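Local coordinates for ripening-associated protein (Musa acuminata, PDB 4PIT) that binds mannose-containing glycans as a jacalin-related plant lectin, holding dimannose in two separate sugar pockets, at residues V29-V40 and Y83-F94. The protein carries 1 engineered substitution. Numbering follows the deposited sequence. Where two conformers were deposited one is given.
Sequences VKIFSGDVVDGV and YTGAVVLGKLGF. Engineered in segment 83-94: Thr-84 (natural residue His). With MAN (alpha-D-mannopyranose), chain G; MAN (alpha-D-mannopyranose), chain F; MAN (alpha-D-mannopyranose), chain C.
With its ring carbon CG anti to the backbone N (chi1 -177°), Tyr-83 reaches the 34-36 loop, while Val-36 turns CG1 anti to its own carbonyl carbon and sets that methyl over one ring face. CG1 lies 3.7 Å from the Tyr-83 ring centroid, a CH-pi contact 19° off the normal; the engineered Thr-84 lays CG2 on the opposite face. Tyr-83 OH donates to Asp-35 OD2 at 2.7 Å, on the anti side of a carboxylate turned 85° from the ring. The same OD2 accepts a bond from O1 of the chain C mannose, an arrangement consistent with the tyrosine steadying a carboxylate that binds the sugar. The chain G mannose is held by the backbone N atoms of Asp-35 and Val-36 and by both carboxylate oxygens of Asp-38. Deeper in, Val-37 N makes a nearly straight bond to Leu-89 O (2.9 Å), tying the start of strand 37-46 to the residue before the corner at Gly-90. Val-37 CG2 packs on Leu-92 CB at 3.7 Å, and Ile-31 CD1 meets the Phe-94 ring edge, 3.7 Å from CE1. The contact thus joins two sheets of the jacalin-type beta-prism, strands 25-33 and 37-46 facing strand 86-96, with Met-76 of strand 73-83 and Phe-112 of strand 110-116 against Leu-92.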
loop_
_atom_site.group_PDB
_atom_site.type_symbol
_atom_site.label_atom_id
_atom_site.label_comp_id
_atom_site.label_asym_id
_atom_site.label_seq_id
_atom_site.Cartn_x
_atom_site.Cartn_y
_atom_site.Cartn_z
ATOM N N VAL B 29 18.897 3.564 -5.257
ATOM C CA VAL B 29 18.635 2.689 -4.137
ATOM C C VAL B 29 19.497 1.455 -4.344
ATOM O O VAL B 29 19.408 0.840 -5.398
ATOM C CB VAL B 29 17.121 2.346 -4.031
ATOM C CG1 VAL B 29 16.856 1.292 -2.954
ATOM C CG2 VAL B 29 16.283 3.609 -3.750
ATOM N N LYS B 30 20.263 1.049 -3.336
ATOM C CA LYS B 30 21.088 -0.148 -3.425
ATOM C C LYS B 30 20.542 -1.104 -2.412
ATOM O O LYS B 30 20.570 -0.799 -1.212
ATOM C CB LYS B 30 22.563 0.206 -3.147
ATOM C CG LYS B 30 23.534 -0.936 -3.369
ATOM C CD LYS B 30 24.981 -0.477 -3.124
ATOM C CE LYS B 30 25.567 0.377 -4.225
ATOM N NZ LYS B 30 26.924 0.873 -3.832
ATOM N N ILE B 31 19.985 -2.229 -2.879
ATOM C CA ILE B 31 19.398 -3.220 -1.984
ATOM C C ILE B 31 20.422 -4.323 -1.748
ATOM O O ILE B 31 20.882 -4.933 -2.715
ATOM C CB ILE B 31 18.091 -3.787 -2.600
ATOM C CG1 ILE B 31 17.024 -2.649 -2.790
ATOM C CG2 ILE B 31 17.526 -4.955 -1.729
ATOM C CD1 ILE B 31 15.794 -3.009 -3.732
ATOM N N PHE B 32 20.743 -4.621 -0.466
ATOM C CA PHE B 32 21.692 -5.694 -0.106
ATOM C C PHE B 32 20.897 -6.878 0.305
ATOM O O PHE B 32 20.033 -6.762 1.186
ATOM C CB PHE B 32 22.622 -5.275 1.032
ATOM C CG PHE B 32 23.524 -4.126 0.657
ATOM C CD1 PHE B 32 23.074 -2.812 0.758
ATOM C CD2 PHE B 32 24.847 -4.358 0.291
ATOM C CE1 PHE B 32 23.935 -1.739 0.475
ATOM C CE2 PHE B 32 25.714 -3.286 0.013
ATOM C CZ PHE B 32 25.234 -1.989 0.075
ATOM N N SER B 33 21.120 -8.013 -0.347
ATOM C CA SER B 33 20.318 -9.173 -0.011
ATOM C C SER B 33 21.078 -10.462 -0.150
ATOM O O SER B 33 22.040 -10.557 -0.926
ATOM C CB SER B 33 19.082 -9.243 -0.912
ATOM O OG SER B 33 19.418 -9.444 -2.279
ATOM N N GLY B 34 20.555 -11.477 0.504
ATOM C CA GLY B 34 21.077 -12.841 0.380
ATOM C C GLY B 34 19.877 -13.746 0.530
ATOM O O GLY B 34 18.967 -13.713 -0.307
ATOM N N ASP B 35 19.806 -14.471 1.664
ATOM C CA ASP B 35 18.591 -15.231 1.982
ATOM C C ASP B 35 17.428 -14.235 2.155
ATOM O O ASP B 35 16.289 -14.510 1.766
ATOM C CB ASP B 35 18.770 -15.987 3.290
ATOM C CG ASP B 35 19.655 -17.215 3.279
ATOM O OD1 ASP B 35 20.101 -17.614 2.188
ATOM O OD2 ASP B 35 19.918 -17.746 4.366
ATOM N N VAL B 36 17.733 -13.079 2.780
ATOM C CA VAL B 36 16.728 -12.039 3.035
ATOM C C VAL B 36 17.261 -10.689 2.592
ATOM O O VAL B 36 18.363 -10.611 2.036
ATOM C CB VAL B 36 16.303 -12.003 4.534
ATOM C CG1 VAL B 36 15.663 -13.325 4.960
ATOM C CG2 VAL B 36 17.461 -11.629 5.462
ATOM N N VAL B 37 16.509 -9.618 2.871
ATOM C CA VAL B 37 16.998 -8.270 2.575
ATOM C C VAL B 37 17.772 -7.820 3.797
ATOM O O VAL B 37 17.200 -7.648 4.881
ATOM C CB VAL B 37 15.832 -7.321 2.219
ATOM C CG1 VAL B 37 16.368 -5.915 1.928
ATOM C CG2 VAL B 37 15.060 -7.841 1.003
ATOM N N ASP B 38 19.102 -7.679 3.638
ATOM C CA ASP B 38 19.969 -7.278 4.732
ATOM C C ASP B 38 19.877 -5.801 5.020
ATOM O O ASP B 38 20.010 -5.387 6.149
ATOM C CB ASP B 38 21.421 -7.612 4.353
ATOM C CG ASP B 38 21.640 -9.118 4.321
ATOM O OD1 ASP B 38 21.305 -9.751 3.278
ATOM O OD2 ASP B 38 22.063 -9.672 5.360
ATOM N N GLY B 39 19.731 -4.989 3.986
ATOM C CA GLY B 39 19.737 -3.567 4.222
ATOM C C GLY B 39 19.627 -2.821 2.930
ATOM O O GLY B 39 19.492 -3.424 1.855
ATOM N N VAL B 40 19.597 -1.487 3.019
ATOM C CA VAL B 40 19.452 -0.647 1.823
ATOM C C VAL B 40 20.260 0.636 1.975
ATOM O O VAL B 40 20.189 1.259 3.036
ATOM C CB VAL B 40 17.958 -0.281 1.541
ATOM C CG1 VAL B 40 17.806 0.492 0.241
ATOM C CG2 VAL B 40 17.048 -1.496 1.516
ATOM N N TYR B 83 12.765 -15.110 9.797
ATOM C CA TYR B 83 14.125 -15.538 9.513
ATOM C C TYR B 83 14.987 -15.316 10.742
ATOM O O TYR B 83 15.053 -14.214 11.265
ATOM C CB TYR B 83 14.665 -14.756 8.297
ATOM C CG TYR B 83 16.056 -15.163 7.859
ATOM C CD1 TYR B 83 16.262 -16.304 7.085
ATOM C CD2 TYR B 83 17.160 -14.365 8.151
ATOM C CE1 TYR B 83 17.530 -16.621 6.588
ATOM C CE2 TYR B 83 18.427 -14.691 7.693
ATOM C CZ TYR B 83 18.606 -15.812 6.901
ATOM O OH TYR B 83 19.873 -16.105 6.463
ATOM N N THR B 84 15.652 -16.389 11.213
ATOM C CA THR B 84 16.472 -16.365 12.444
ATOM C C THR B 84 15.647 -15.879 13.669
ATOM O O THR B 84 16.204 -15.382 14.641
ATOM C CB THR B 84 17.810 -15.581 12.270
ATOM O OG1 THR B 84 17.573 -14.158 12.196
ATOM C CG2 THR B 84 18.618 -16.062 11.056
ATOM N N GLY B 85 14.335 -16.120 13.628
ATOM C CA GLY B 85 13.429 -15.703 14.687
ATOM C C GLY B 85 12.972 -14.265 14.612
ATOM O O GLY B 85 12.301 -13.790 15.531
ATOM N N ALA B 86 13.385 -13.542 13.547
ATOM C CA ALA B 86 12.989 -12.151 13.357
ATOM C C ALA B 86 11.995 -12.049 12.209
ATOM O O ALA B 86 12.012 -12.889 11.299
ATOM C CB ALA B 86 14.232 -11.313 13.039
ATOM N N VAL B 87 11.137 -11.017 12.252
ATOM C CA VAL B 87 10.166 -10.748 11.196
ATOM C C VAL B 87 10.810 -9.661 10.354
ATOM O O VAL B 87 10.915 -8.514 10.814
ATOM C CB VAL B 87 8.796 -10.333 11.789
ATOM C CG1 VAL B 87 7.828 -9.928 10.665
ATOM C CG2 VAL B 87 8.203 -11.483 12.612
ATOM N N VAL B 88 11.249 -10.010 9.146
ATOM C CA VAL B 88 11.989 -9.055 8.308
ATOM C C VAL B 88 11.525 -9.108 6.862
ATOM O O VAL B 88 10.652 -9.907 6.502
ATOM C CB VAL B 88 13.519 -9.389 8.378
ATOM C CG1 VAL B 88 14.064 -9.304 9.813
ATOM C CG2 VAL B 88 13.821 -10.760 7.745
ATOM N N LEU B 89 12.102 -8.247 6.019
ATOM C CA LEU B 89 11.804 -8.326 4.600
ATOM C C LEU B 89 12.590 -9.488 4.034
ATOM O O LEU B 89 13.831 -9.475 4.049
ATOM C CB LEU B 89 12.178 -7.009 3.898
ATOM C CG LEU B 89 11.268 -5.835 4.238
ATOM C CD1 LEU B 89 11.982 -4.566 3.952
ATOM C CD2 LEU B 89 9.927 -5.930 3.461
ATOM N N GLY B 90 11.881 -10.521 3.583
ATOM C CA GLY B 90 12.524 -11.659 2.929
ATOM C C GLY B 90 12.857 -11.403 1.468
ATOM O O GLY B 90 13.813 -11.970 0.921
ATOM N N LYS B 91 12.033 -10.552 0.819
ATOM C CA LYS B 91 12.169 -10.147 -0.579
ATOM C C LYS B 91 11.719 -8.714 -0.710
ATOM O O LYS B 91 10.752 -8.335 -0.045
ATOM C CB LYS B 91 11.322 -11.028 -1.510
ATOM C CG LYS B 91 11.651 -12.497 -1.474
ATOM C CD LYS B 91 10.956 -13.242 -2.582
ATOM C CE LYS B 91 11.329 -14.690 -2.491
ATOM N NZ LYS B 91 10.616 -15.497 -3.534
ATOM N N LEU B 92 12.355 -7.962 -1.606
ATOM C CA LEU B 92 11.968 -6.570 -1.859
ATOM C C LEU B 92 12.279 -6.201 -3.297
ATOM O O LEU B 92 13.396 -6.382 -3.777
ATOM C CB LEU B 92 12.706 -5.630 -0.891
ATOM C CG LEU B 92 12.437 -4.112 -1.046
ATOM C CD1 LEU B 92 10.997 -3.783 -0.670
ATOM C CD2 LEU B 92 13.355 -3.320 -0.136
ATOM N N GLY B 93 11.299 -5.612 -3.944
ATOM C CA GLY B 93 11.502 -5.107 -5.289
ATOM C C GLY B 93 10.801 -3.787 -5.499
ATOM O O GLY B 93 10.014 -3.342 -4.653
ATOM N N PHE B 94 11.094 -3.160 -6.655
ATOM C CA PHE B 94 10.491 -1.873 -7.014
ATOM C C PHE B 94 10.190 -1.823 -8.478
ATOM O O PHE B 94 10.894 -2.459 -9.276
ATOM C CB PHE B 94 11.471 -0.716 -6.720
ATOM C CG PHE B 94 11.696 -0.439 -5.256
ATOM C CD1 PHE B 94 12.703 -1.094 -4.554
ATOM C CD2 PHE B 94 10.895 0.472 -4.576
ATOM C CE1 PHE B 94 12.912 -0.835 -3.190
ATOM C CE2 PHE B 94 11.103 0.726 -3.203
ATOM C CZ PHE B 94 12.111 0.069 -2.525
HETATM C C1 MAN G . 23.284 -15.325 3.173
HETATM C C2 MAN G . 24.421 -14.408 2.735
HETATM C C3 MAN G . 24.671 -13.314 3.774
HETATM C C4 MAN G . 23.385 -12.575 4.142
HETATM C C5 MAN G . 22.296 -13.563 4.563
HETATM C C6 MAN G . 20.947 -12.904 4.791
HETATM O O2 MAN G . 24.086 -13.856 1.471
HETATM O O3 MAN G . 25.637 -12.378 3.310
HETATM O O4 MAN G . 23.672 -11.706 5.225
HETATM O O5 MAN G . 22.117 -14.552 3.532
HETATM O O6 MAN G . 20.455 -12.258 3.610
HETATM C C1 MAN F . 18.288 -11.465 14.367
HETATM C C2 MAN F . 19.241 -10.775 15.338
HETATM C C3 MAN F . 19.441 -11.669 16.561
HETATM C C4 MAN F . 18.094 -11.946 17.227
HETATM C C5 MAN F . 17.098 -12.522 16.220
HETATM C C6 MAN F . 15.682 -12.595 16.758
HETATM O O1 MAN F . 18.912 -12.646 13.823
HETATM O O2 MAN F . 18.640 -9.581 15.822
HETATM O O3 MAN F . 20.286 -11.010 17.495
HETATM O O4 MAN F . 18.287 -12.891 18.281
HETATM O O5 MAN F . 17.046 -11.708 15.031
HETATM O O6 MAN F . 15.217 -11.332 17.263
HETATM C C1 MAN C . 22.769 -17.346 6.029
HETATM C C2 MAN C . 23.026 -17.320 4.518
HETATM C C3 MAN C . 23.787 -18.569 4.075
HETATM C C4 MAN C . 25.049 -18.762 4.909
HETATM C C5 MAN C . 24.662 -18.788 6.386
HETATM C C6 MAN C . 25.824 -18.952 7.335
HETATM O O1 MAN C . 21.807 -18.314 6.332
HETATM O O2 MAN C . 23.773 -16.145 4.228
HETATM O O3 MAN C . 24.105 -18.505 2.689
HETATM O O4 MAN C . 25.707 -19.971 4.539
HETATM O O5 MAN C . 23.997 -17.561 6.734
HETATM O O6 MAN C . 25.370 -19.410 8.601
#